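PDB 3C8T: fumarate lyase from Mesorhizobium sp., which belongs to the fumarase/aspartase superfamily of largely helical lyases and is modelled as an assembly of four chains. Local coordinates for residues Ser28-Thr33 and Gln105-Thr110; Arg60-Glu65 and Ser88-Glu93; Asp71-Glu74 and Tyr78-Leu81. All blocks are in the same frame, centred on the assembly; numbering follows the deposited sequence.

Contact 1 (Ser28-Thr33 and Gln105-Thr110); sequences SRCVET and QDIMDT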
ATOM      1  N   SER A  28      -7.373  30.524  11.018  1.00 33.47           N
ATOM      2  CA  SER A  28      -8.473  31.467  10.682  1.00 34.89           C
ATOM      3  C   SER A  28      -9.865  30.778  10.478  1.00 34.68           C
ATOM      4  O   SER A  28     -10.911  31.349  10.859  1.00 35.46           O
ATOM      5  CB  SER A  28      -8.098  32.392   9.528  1.00 34.51           C
ATOM      6  OG  SER A  28      -8.184  31.690   8.320  1.00 40.45           O
ATOM      7  N   ARG A  29      -9.874  29.556   9.936  1.00 34.12           N
ATOM      8  CA  ARG A  29     -11.114  28.748   9.852  1.00 34.44           C
ATOM      9  C   ARG A  29     -11.588  28.289  11.228  1.00 33.80           C
ATOM     10  O   ARG A  29     -12.782  28.168  11.445  1.00 33.59           O
ATOM     11  CB  ARG A  29     -10.967  27.501   8.960  1.00 34.78           C
ATOM     12  CG  ARG A  29     -10.343  27.667   7.555  1.00 37.31           C
ATOM     13  CD  ARG A  29     -10.629  28.980   6.835  1.00 43.00           C
ATOM     14  NE  ARG A  29     -12.022  29.152   6.416  1.00 46.24           N
ATOM     15  CZ  ARG A  29     -12.459  29.033   5.157  1.00 48.21           C
ATOM     16  NH1 ARG A  29     -13.745  29.212   4.872  1.00 48.50           N
ATOM     17  NH2 ARG A  29     -11.621  28.703   4.189  1.00 49.77           N
ATOM     18  N   CYS A  30     -10.638  28.025  12.133  1.00 33.55           N
ATOM     19  CA  CYS A  30     -10.920  27.716  13.539  1.00 33.81           C
ATOM     20  C   CYS A  30     -11.635  28.845  14.263  1.00 34.71           C
ATOM     21  O   CYS A  30     -12.653  28.617  14.942  1.00 34.31           O
ATOM     22  CB  CYS A  30      -9.655  27.301  14.297  1.00 33.44           C
ATOM     23  SG  CYS A  30      -9.032  25.584  13.928  1.00 34.73           S
ATOM     24  N   VAL A  31     -11.121  30.068  14.096  1.00 35.39           N
ATOM     25  CA  VAL A  31     -11.797  31.271  14.572  1.00 35.51           C
ATOM     26  C   VAL A  31     -13.173  31.409  13.909  1.00 36.51           C
ATOM     27  O   VAL A  31     -14.186  31.613  14.610  1.00 38.25           O
ATOM     28  CB  VAL A  31     -10.935  32.545  14.312  1.00 35.82           C
ATOM     29  CG1 VAL A  31     -11.628  33.775  14.839  1.00 36.60           C
ATOM     30  CG2 VAL A  31      -9.545  32.402  14.931  1.00 34.03           C
ATOM     31  N   GLU A  32     -13.224  31.271  12.576  1.00 36.42           N
ATOM     32  CA  GLU A  32     -14.495  31.331  11.838  1.00 36.76           C
ATOM     33  C   GLU A  32     -15.553  30.408  12.441  1.00 35.17           C
ATOM     34  O   GLU A  32     -16.704  30.801  12.621  1.00 35.62           O
ATOM     35  CB  GLU A  32     -14.282  31.092  10.319  1.00 36.49           C
ATOM     36  CG  GLU A  32     -15.578  30.905   9.546  1.00 39.88           C
ATOM     37  CD  GLU A  32     -15.411  30.677   8.046  1.00 40.97           C
ATOM     38  OE1 GLU A  32     -14.258  30.667   7.525  1.00 45.30           O
ATOM     39  OE2 GLU A  32     -16.469  30.511   7.374  1.00 45.60           O
ATOM     40  N   THR A  33     -15.150  29.194  12.802  1.00 34.97           N
ATOM     41  CA  THR A  33     -16.032  28.178  13.394  1.00 33.42           C
ATOM     42  C   THR A  33     -16.522  28.613  14.786  1.00 33.34           C
ATOM     43  O   THR A  33     -17.714  28.496  15.084  1.00 32.07           O
ATOM     44  CB  THR A  33     -15.272  26.842  13.482  1.00 34.16           C
ATOM     45  OG1 THR A  33     -14.815  26.468  12.172  1.00 33.37           O
ATOM     46  CG2 THR A  33     -16.122  25.694  14.117  1.00 33.60           C
ATOM     47  N   GLN A 105     -11.927  18.325  18.677  1.00 28.99           N
ATOM     48  CA  GLN A 105     -12.202  17.711  17.351  1.00 28.89           C
ATOM     49  C   GLN A 105     -13.386  18.319  16.571  1.00 29.19           C
ATOM     50  O   GLN A 105     -13.439  18.249  15.311  1.00 29.14           O
ATOM     51  CB  GLN A 105     -12.374  16.195  17.461  1.00 28.84           C
ATOM     52  CG  GLN A 105     -12.103  15.478  16.150  1.00 27.82           C
ATOM     53  CD  GLN A 105     -12.419  13.990  16.199  1.00 26.99           C
ATOM     54  OE1 GLN A 105     -12.793  13.453  17.251  1.00 26.04           O
ATOM     55  NE2 GLN A 105     -12.280  13.319  15.058  1.00 22.56           N
ATOM     56  N   ASP A 106     -14.334  18.913  17.287  1.00 29.02           N
ATOM     57  CA  ASP A 106     -15.412  19.638  16.605  1.00 29.85           C
ATOM     58  C   ASP A 106     -14.833  20.788  15.784  1.00 29.14           C
ATOM     59  O   ASP A 106     -15.143  20.945  14.620  1.00 29.43           O
ATOM     60  CB  ASP A 106     -16.409  20.207  17.594  1.00 29.33           C
ATOM     61  CG  ASP A 106     -17.213  19.153  18.276  1.00 32.56           C
ATOM     62  OD1 ASP A 106     -17.317  18.015  17.762  1.00 36.65           O
ATOM     63  OD2 ASP A 106     -17.770  19.475  19.339  1.00 32.38           O
ATOM     64  N   ILE A 107     -13.984  21.590  16.418  1.00 30.20           N
ATOM     65  CA  ILE A 107     -13.440  22.782  15.780  1.00 29.25           C
ATOM     66  C   ILE A 107     -12.465  22.402  14.682  1.00 29.10           C
ATOM     67  O   ILE A 107     -12.500  23.010  13.588  1.00 29.44           O
ATOM     68  CB  ILE A 107     -12.751  23.751  16.784  1.00 29.24           C
ATOM     69  CG1 ILE A 107     -13.652  24.065  17.992  1.00 30.68           C
ATOM     70  CG2 ILE A 107     -12.350  25.057  16.074  1.00 29.34           C
ATOM     71  CD1 ILE A 107     -15.058  24.643  17.675  1.00 28.19           C
ATOM     72  N   MET A 108     -11.624  21.393  14.964  1.00 28.46           N
ATOM     73  CA  MET A 108     -10.617  20.893  13.994  1.00 28.00           C
ATOM     74  C   MET A 108     -11.226  20.162  12.790  1.00 28.58           C
ATOM     75  O   MET A 108     -10.772  20.378  11.666  1.00 28.67           O
ATOM     76  CB  MET A 108      -9.582  20.014  14.694  1.00 28.49           C
ATOM     77  CG  MET A 108      -8.715  20.773  15.710  1.00 28.44           C
ATOM     78  SD  MET A 108      -7.399  19.798  16.539  1.00 27.01           S
ATOM     79  CE  MET A 108      -6.261  19.700  15.141  1.00 29.99           C
ATOM     80  N   ASP A 109     -12.268  19.346  13.016  1.00 28.03           N
ATOM     81  CA  ASP A 109     -13.005  18.691  11.933  1.00 28.09           C
ATOM     82  C   ASP A 109     -13.725  19.704  11.057  1.00 28.09           C
ATOM     83  O   ASP A 109     -13.670  19.660   9.820  1.00 27.92           O
ATOM     84  CB  ASP A 109     -14.073  17.751  12.509  1.00 28.30           C
ATOM     85  CG  ASP A 109     -13.570  16.311  12.736  1.00 29.83           C
ATOM     86  OD1 ASP A 109     -12.407  16.001  12.446  1.00 29.49           O
ATOM     87  OD2 ASP A 109     -14.374  15.474  13.201  1.00 31.66           O
ATOM     88  N   THR A 110     -14.405  20.630  11.710  1.00 28.43           N
ATOM     89  CA  THR A 110     -15.167  21.660  10.992  1.00 27.23           C
ATOM     90  C   THR A 110     -14.283  22.608  10.218  1.00 26.95           C
ATOM     91  O   THR A 110     -14.573  22.896   9.062  1.00 27.61           O
ATOM     92  CB  THR A 110     -16.101  22.453  11.931  1.00 28.00           C
ATOM     93  OG1 THR A 110     -17.069  21.565  12.510  1.00 27.51           O
ATOM     94  CG2 THR A 110     -16.833  23.541  11.121  1.00 26.14           C
TER

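Contact 2 (Arg60-Glu65 and Ser88-Glu93); sequences RTFAPE and SAHAGE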
ATOM      1  N   ARG A  60     -13.322  40.162  14.326  1.00 45.27           N
ATOM      2  CA  ARG A  60     -13.032  41.035  13.146  1.00 46.56           C
ATOM      3  C   ARG A  60     -11.643  41.663  13.260  1.00 47.09           C
ATOM      4  O   ARG A  60     -10.923  41.771  12.263  1.00 47.21           O
ATOM      5  CB  ARG A  60     -14.079  42.136  12.941  1.00 46.15           C
ATOM      6  CG  ARG A  60     -15.480  41.626  12.665  1.00 47.72           C
ATOM      7  CD  ARG A  60     -16.445  42.751  12.404  1.00 49.04           C
ATOM      8  NE  ARG A  60     -16.269  43.328  11.079  1.00 50.73           N
ATOM      9  CZ  ARG A  60     -16.735  44.520  10.706  1.00 51.73           C
ATOM     10  NH1 ARG A  60     -17.377  45.304  11.569  1.00 50.00           N
ATOM     11  NH2 ARG A  60     -16.538  44.938   9.463  1.00 52.52           N
ATOM     12  N   THR A  61     -11.249  42.017  14.489  1.00 47.46           N
ATOM     13  CA  THR A  61      -9.957  42.676  14.733  1.00 48.10           C
ATOM     14  C   THR A  61      -8.853  41.724  15.198  1.00 48.71           C
ATOM     15  O   THR A  61      -7.706  42.141  15.352  1.00 48.29           O
ATOM     16  CB  THR A  61     -10.104  43.890  15.722  1.00 48.56           C
ATOM     17  OG1 THR A  61     -10.734  43.468  16.944  1.00 46.42           O
ATOM     18  CG2 THR A  61     -10.975  45.012  15.092  1.00 48.38           C
ATOM     19  N   PHE A  62      -9.202  40.448  15.422  1.00 49.38           N
ATOM     20  CA  PHE A  62      -8.287  39.485  16.078  1.00 49.53           C
ATOM     21  C   PHE A  62      -7.216  38.993  15.137  1.00 50.00           C
ATOM     22  O   PHE A  62      -7.509  38.584  14.012  1.00 50.51           O
ATOM     23  CB  PHE A  62      -9.049  38.287  16.701  1.00 49.37           C
ATOM     24  CG  PHE A  62      -8.151  37.197  17.273  1.00 49.19           C
ATOM     25  CD1 PHE A  62      -7.249  37.466  18.295  1.00 48.10           C
ATOM     26  CD2 PHE A  62      -8.223  35.891  16.787  1.00 49.32           C
ATOM     27  CE1 PHE A  62      -6.436  36.467  18.799  1.00 48.29           C
ATOM     28  CE2 PHE A  62      -7.409  34.884  17.303  1.00 48.21           C
ATOM     29  CZ  PHE A  62      -6.528  35.171  18.303  1.00 48.63           C
ATOM     30  N   ALA A  63      -5.974  39.014  15.612  1.00 50.10           N
ATOM     31  CA  ALA A  63      -4.859  38.486  14.862  1.00 50.77           C
ATOM     32  C   ALA A  63      -4.071  37.554  15.770  1.00 51.52           C
ATOM     33  O   ALA A  63      -3.393  38.021  16.686  1.00 51.28           O
ATOM     34  CB  ALA A  63      -3.959  39.629  14.361  1.00 50.92           C
ATOM     35  N   PRO A  64      -4.115  36.229  15.495  1.00 52.06           N
ATOM     36  CA  PRO A  64      -3.466  35.256  16.377  1.00 51.96           C
ATOM     37  C   PRO A  64      -1.972  35.503  16.492  1.00 51.90           C
ATOM     38  O   PRO A  64      -1.356  36.033  15.569  1.00 51.47           O
ATOM     39  CB  PRO A  64      -3.706  33.924  15.677  1.00 52.09           C
ATOM     40  CG  PRO A  64      -3.963  34.297  14.235  1.00 52.26           C
ATOM     41  CD  PRO A  64      -4.717  35.584  14.318  1.00 52.16           C
ATOM     42  N   GLU A  65      -1.419  35.115  17.635  1.00 51.79           N
ATOM     43  CA  GLU A  65       0.002  35.137  17.862  1.00 52.13           C
ATOM     44  C   GLU A  65       0.540  33.741  17.545  1.00 51.82           C
ATOM     45  O   GLU A  65       0.559  32.859  18.412  1.00 51.74           O
ATOM     46  CB  GLU A  65       0.232  35.500  19.324  1.00 52.48           C
ATOM     47  CG  GLU A  65       1.350  36.461  19.544  1.00 54.63           C
ATOM     48  CD  GLU A  65       1.141  37.286  20.796  1.00 58.58           C
ATOM     49  OE1 GLU A  65       0.039  37.877  20.951  1.00 58.21           O
ATOM     50  OE2 GLU A  65       2.077  37.319  21.637  1.00 60.92           O
ATOM     51  N   SER A  88     -10.140  34.708  23.776  1.00 41.66           N
ATOM     52  CA  SER A  88     -10.861  35.142  24.960  1.00 42.49           C
ATOM     53  C   SER A  88     -10.245  36.458  25.510  1.00 42.74           C
ATOM     54  O   SER A  88     -10.966  37.434  25.762  1.00 42.39           O
ATOM     55  CB  SER A  88     -10.881  34.041  26.022  1.00 42.39           C
ATOM     56  OG  SER A  88     -11.379  34.538  27.256  1.00 45.07           O
ATOM     57  N   ALA A  89      -8.925  36.456  25.669  1.00 43.22           N
ATOM     58  CA  ALA A  89      -8.161  37.608  26.135  1.00 44.50           C
ATOM     59  C   ALA A  89      -8.486  38.852  25.311  1.00 45.19           C
ATOM     60  O   ALA A  89      -8.716  39.929  25.859  1.00 45.45           O
ATOM     61  CB  ALA A  89      -6.672  37.308  26.055  1.00 44.05           C
ATOM     62  N   HIS A  90      -8.541  38.686  23.997  1.00 45.50           N
ATOM     63  CA  HIS A  90      -8.809  39.786  23.100  1.00 45.72           C
ATOM     64  C   HIS A  90     -10.235  40.320  23.214  1.00 46.16           C
ATOM     65  O   HIS A  90     -10.448  41.511  23.021  1.00 45.47           O
ATOM     66  CB  HIS A  90      -8.540  39.327  21.671  1.00 46.54           C
ATOM     67  CG  HIS A  90      -8.753  40.384  20.639  1.00 47.30           C
ATOM     68  ND1 HIS A  90      -7.737  41.203  20.199  1.00 48.02           N
ATOM     69  CD2 HIS A  90      -9.853  40.733  19.933  1.00 48.30           C
ATOM     70  CE1 HIS A  90      -8.205  42.024  19.277  1.00 51.02           C
ATOM     71  NE2 HIS A  90      -9.489  41.762  19.099  1.00 50.90           N
ATOM     72  N   ALA A  91     -11.203  39.447  23.512  1.00 46.15           N
ATOM     73  CA  ALA A  91     -12.629  39.838  23.515  1.00 46.60           C
ATOM     74  C   ALA A  91     -13.126  40.438  24.840  1.00 47.18           C
ATOM     75  O   ALA A  91     -14.276  40.898  24.921  1.00 47.77           O
ATOM     76  CB  ALA A  91     -13.521  38.656  23.113  1.00 45.91           C
ATOM     77  N   GLY A  92     -12.293  40.383  25.880  1.00 47.04           N
ATOM     78  CA  GLY A  92     -12.712  40.802  27.210  1.00 47.60           C
ATOM     79  C   GLY A  92     -13.766  39.908  27.822  1.00 47.81           C
ATOM     80  O   GLY A  92     -13.655  38.690  27.762  1.00 47.98           O
ATOM     81  N   GLU A  93     -14.786  40.512  28.420  1.00 48.20           N
ATOM     82  CA  GLU A  93     -15.814  39.752  29.146  1.00 49.15           C
ATOM     83  C   GLU A  93     -16.640  38.787  28.285  1.00 48.69           C
ATOM     84  O   GLU A  93     -16.960  37.677  28.723  1.00 48.69           O
ATOM     85  CB  GLU A  93     -16.745  40.684  29.921  1.00 49.40           C
ATOM     86  CG  GLU A  93     -16.171  41.114  31.275  1.00 52.53           C
ATOM     87  CD  GLU A  93     -16.103  39.958  32.267  1.00 55.97           C
ATOM     88  OE1 GLU A  93     -17.189  39.427  32.637  1.00 56.53           O
ATOM     89  OE2 GLU A  93     -14.964  39.589  32.672  1.00 58.06           O
TER

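Contact 3 (Asp71-Glu74 and Tyr78-Leu81); sequences DDTE and YPIL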
ATOM      1  N   ASP A  71       3.996  26.943  20.140  1.00 52.87           N
ATOM      2  CA  ASP A  71       4.611  26.556  21.418  1.00 52.86           C
ATOM      3  C   ASP A  71       3.603  25.901  22.363  1.00 52.18           C
ATOM      4  O   ASP A  71       3.900  24.873  22.973  1.00 51.89           O
ATOM      5  CB  ASP A  71       5.248  27.781  22.096  1.00 53.17           C
ATOM      6  CG  ASP A  71       6.474  28.313  21.341  1.00 55.53           C
ATOM      7  OD1 ASP A  71       6.709  27.932  20.165  1.00 58.71           O
ATOM      8  OD2 ASP A  71       7.212  29.134  21.925  1.00 58.17           O
ATOM      9  N   ASP A  72       2.415  26.492  22.477  1.00 51.72           N
ATOM     10  CA  ASP A  72       1.391  25.959  23.380  1.00 52.17           C
ATOM     11  C   ASP A  72       0.797  24.639  22.897  1.00 52.04           C
ATOM     12  O   ASP A  72       0.436  23.791  23.713  1.00 51.49           O
ATOM     13  CB  ASP A  72       0.298  26.981  23.650  1.00 52.15           C
ATOM     14  CG  ASP A  72       0.704  28.000  24.710  1.00 54.38           C
ATOM     15  OD1 ASP A  72       1.721  27.750  25.410  1.00 53.59           O
ATOM     16  OD2 ASP A  72       0.003  29.041  24.833  1.00 54.66           O
ATOM     17  N   THR A  73       0.730  24.459  21.575  1.00 51.90           N
ATOM     18  CA  THR A  73       0.225  23.208  20.985  1.00 52.12           C
ATOM     19  C   THR A  73       1.080  22.021  21.410  1.00 52.15           C
ATOM     20  O   THR A  73       0.569  20.923  21.616  1.00 51.55           O
ATOM     21  CB  THR A  73       0.120  23.325  19.428  1.00 52.21           C
ATOM     22  OG1 THR A  73      -0.855  24.329  19.097  1.00 52.43           O
ATOM     23  CG2 THR A  73      -0.263  21.996  18.770  1.00 51.64           C
ATOM     24  N   GLU A  74       2.381  22.272  21.562  1.00 53.10           N
ATOM     25  CA  GLU A  74       3.374  21.240  21.874  1.00 53.75           C
ATOM     26  C   GLU A  74       3.225  20.797  23.323  1.00 53.25           C
ATOM     27  O   GLU A  74       3.503  19.648  23.679  1.00 53.12           O
ATOM     28  CB  GLU A  74       4.786  21.776  21.591  1.00 54.55           C
ATOM     29  CG  GLU A  74       5.943  20.852  21.994  1.00 57.58           C
ATOM     30  CD  GLU A  74       6.037  19.570  21.157  1.00 62.41           C
ATOM     31  OE1 GLU A  74       5.554  19.549  19.996  1.00 63.70           O
ATOM     32  OE2 GLU A  74       6.604  18.572  21.673  1.00 64.07           O
ATOM     33  N   TYR A  78      -2.919  20.168  21.201  1.00 39.28           N
ATOM     34  CA  TYR A  78      -3.782  20.731  20.140  1.00 37.83           C
ATOM     35  C   TYR A  78      -3.811  22.261  20.133  1.00 36.92           C
ATOM     36  O   TYR A  78      -3.621  22.860  21.167  1.00 35.76           O
ATOM     37  CB  TYR A  78      -5.206  20.184  20.293  1.00 37.99           C
ATOM     38  CG  TYR A  78      -5.271  18.676  20.308  1.00 36.71           C
ATOM     39  CD1 TYR A  78      -5.168  17.958  19.136  1.00 33.71           C
ATOM     40  CD2 TYR A  78      -5.416  17.977  21.501  1.00 38.61           C
ATOM     41  CE1 TYR A  78      -5.213  16.594  19.122  1.00 36.31           C
ATOM     42  CE2 TYR A  78      -5.450  16.571  21.510  1.00 38.71           C
ATOM     43  CZ  TYR A  78      -5.367  15.893  20.306  1.00 38.83           C
ATOM     44  OH  TYR A  78      -5.421  14.519  20.268  1.00 38.58           O
ATOM     45  N   PRO A  79      -4.009  22.904  18.953  1.00 36.62           N
ATOM     46  CA  PRO A  79      -4.025  24.367  18.989  1.00 36.00           C
ATOM     47  C   PRO A  79      -5.331  24.981  19.472  1.00 36.33           C
ATOM     48  O   PRO A  79      -5.347  26.188  19.718  1.00 36.48           O
ATOM     49  CB  PRO A  79      -3.789  24.756  17.514  1.00 35.69           C
ATOM     50  CG  PRO A  79      -4.449  23.641  16.736  1.00 36.90           C
ATOM     51  CD  PRO A  79      -4.123  22.394  17.564  1.00 36.77           C
ATOM     52  N   ILE A  80      -6.407  24.194  19.600  1.00 34.71           N
ATOM     53  CA  ILE A  80      -7.712  24.797  19.824  1.00 34.74           C
ATOM     54  C   ILE A  80      -7.866  25.563  21.146  1.00 35.34           C
ATOM     55  O   ILE A  80      -8.346  26.686  21.157  1.00 35.35           O
ATOM     56  CB  ILE A  80      -8.885  23.807  19.645  1.00 34.03           C
ATOM     57  CG1 ILE A  80      -8.916  23.233  18.222  1.00 33.90           C
ATOM     58  CG2 ILE A  80     -10.196  24.466  19.999  1.00 34.01           C
ATOM     59  CD1 ILE A  80      -8.554  24.224  17.079  1.00 32.78           C
ATOM     60  N   LEU A  81      -7.514  24.948  22.262  1.00 36.47           N
ATOM     61  CA  LEU A  81      -7.718  25.626  23.537  1.00 37.99           C
ATOM     62  C   LEU A  81      -6.784  26.818  23.723  1.00 37.42           C
ATOM     63  O   LEU A  81      -7.237  27.823  24.223  1.00 38.01           O
ATOM     64  CB  LEU A  81      -7.745  24.642  24.738  1.00 38.42           C
ATOM     65  CG  LEU A  81      -8.960  23.680  24.704  1.00 40.23           C
ATOM     66  CD1 LEU A  81      -8.897  22.617  25.806  1.00 40.56           C
ATOM     67  CD2 LEU A  81     -10.298  24.398  24.787  1.00 40.17           C
TER

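Contact 1 (Ser28-Thr33 and Gln105-Thr110)
Ile-107 packs against Cys-30 with one branch of its side chain and against Thr-33 with the other. Its CA lies 6.0 Å from the CA of Cys-30, the closest pair of CA atoms across the two helix segments. At CB the side chain forks. The CG2 branch, held anti to the backbone N, reaches Cys-30, where it rests 3.9 Å from Cys-30 CB and a little nearer to the carbonyl oxygen of the same residue; the SG of Cys-30 lies close to this methyl as well. The other branch runs through CG1, beside the backbone N at a chi1 of -51°, and ends at CD1, which packs 3.9 Å from CG2 of Thr-33. The Ile-107 and Thr-33 side chains run alongside each other, pointing in opposite senses.

One turn further along, Thr-110 meets Thr-33 at an oblique angle, and here methyl contacts replace any polar bond: CG2 of Thr-110 is 3.8 Å from CG2 of Thr-33 and 3.7 Å from its OG1. Thr-33 OG1 donates within its own helix to Arg-29 O, 2.7 Å away, which satisfies the buried hydroxyl. Arg-29 O is gripped by two donors, Thr-33 N and Thr-33 OG1, from opposite faces of its plane. Arg-29 itself turns aside to a salt bridge with Glu-32, NE to OE1 at 2.9 Å.

This is helix-on-helix packing by small and branched side chains, in keeping with the largely helical fold of the superfamily. The segments 28-33 and 105-110, on helix 23-43 and at the start of helix 104-140, cross at 119° with their axes 9.0 Å apart at closest. Leu-83 of helix 80-91 packs on Cys-30, while Trp-318 of helix 315-344 packs on Met-108.

Contact 2 (Arg60-Glu65 and Ser88-Glu93)
The hydroxyl of Thr-61 and the imidazole of His-90 share the polar bond of this surface contact, OG1 to NE2 at 3.0 Å, with a geometry compatible with a proton on either atom. OG1 lies at the edge of the imidazole, in its plane. A chi1 of 55° swings OG1 toward the imidazole, and the hydroxyl is also hydrogen-bonded to Ala-58 O one turn back in the helix.

The neighbouring Phe-62 uses the face of the same imidazole. Its CA stands over that face, 4.2 Å from the ring centroid, in a CH-pi contact. The phenyl ring turns an edge toward the imidazole, the planes at 60° and the centroids 5.6 Å apart, with CD1 of Phe-62 4.0 Å from CG of His-90. Through this T-shaped pair and the in-plane hydrogen bond, the imidazole is met both at its edge and over one face.

The contact joins the end of helix 49-61 to the last turn of helix 80-91. Phe-62 also packs on Leu-83 and Leu-87 of helix 80-91, Ala-58 of helix 49-61 packs on His-90, and Pro-64 touches Ile-27 of helix 23-43.

Contact 3 (Asp71-Glu74 and Tyr78-Leu81)
Thr-73 and the Tyr-78/Pro-79 pair face each other across a short connection between two consecutive helices of this largely helical lyase fold, in which helix 66-76 ends and the chain turns almost at once into helix 80-91. Van der Waals contact does most of the work. The threonine side chain spreads over the peptide that links Tyr-78 to Pro-79: its CG2, anti to the backbone N (chi1 -64° for OG1), lies 3.8 Å from Tyr-78 C and about as near to Pro-79 N, while the hydroxyl branch lies beside the proline ring. The two side chains meet obliquely, and Tyr-78 contributes its backbone here, since its CB points away from helix 66-76.

Polar atoms come close across the turn without bonding. Thr-73 O is 3.6 Å from Tyr-78 N, the nearest approach of the two main chains, and Pro-79 N, lacking a hydrogen, can offer nothing to the hydroxyl. Thr-73 OG1 instead bonds to Leu-69 O one turn earlier in its own helix, which satisfies this buried group.

Other helices and a neighbouring subunit pack on the turn. The Tyr-78 ring reaches Thr-104 and Met-108 of helix 104-140 and Trp-322 of helix 315-344. From the second subunit, Tyr-8 packs on both Tyr-78 and Pro-79, and Gly-9 on Thr-73, which places the turn at a subunit interface.

Closest of all across the turn is the hydroxyl against the proline: Thr-73 OG1 stands 3.2 Å from Pro-79 CA and 3.4 Å from Pro-79 CB.

Overall arrangement
The three contacts cluster toward one end of the elongated chain, with centres about 14 to 16 Å apart. Along the sequence they are nested: contact 3 lies within the loop closed by contact 2, and that within the loop closed by contact 1. Helix 80-91 serves contacts 2 and 3, and its Ile-80 packs against Cys-30, Ile-107 and Met-108 of contact 1. Contact 2 meets contact 1 where Phe-62 touches Val-31, whereas contacts 2 and 3 remain about 7 Å apart at their nearest atoms. Successive helices from 23-43 to 104-140 are thereby folded together, from a surface contact (contact 2) to a buried contact touched by the second subunit (contact 3).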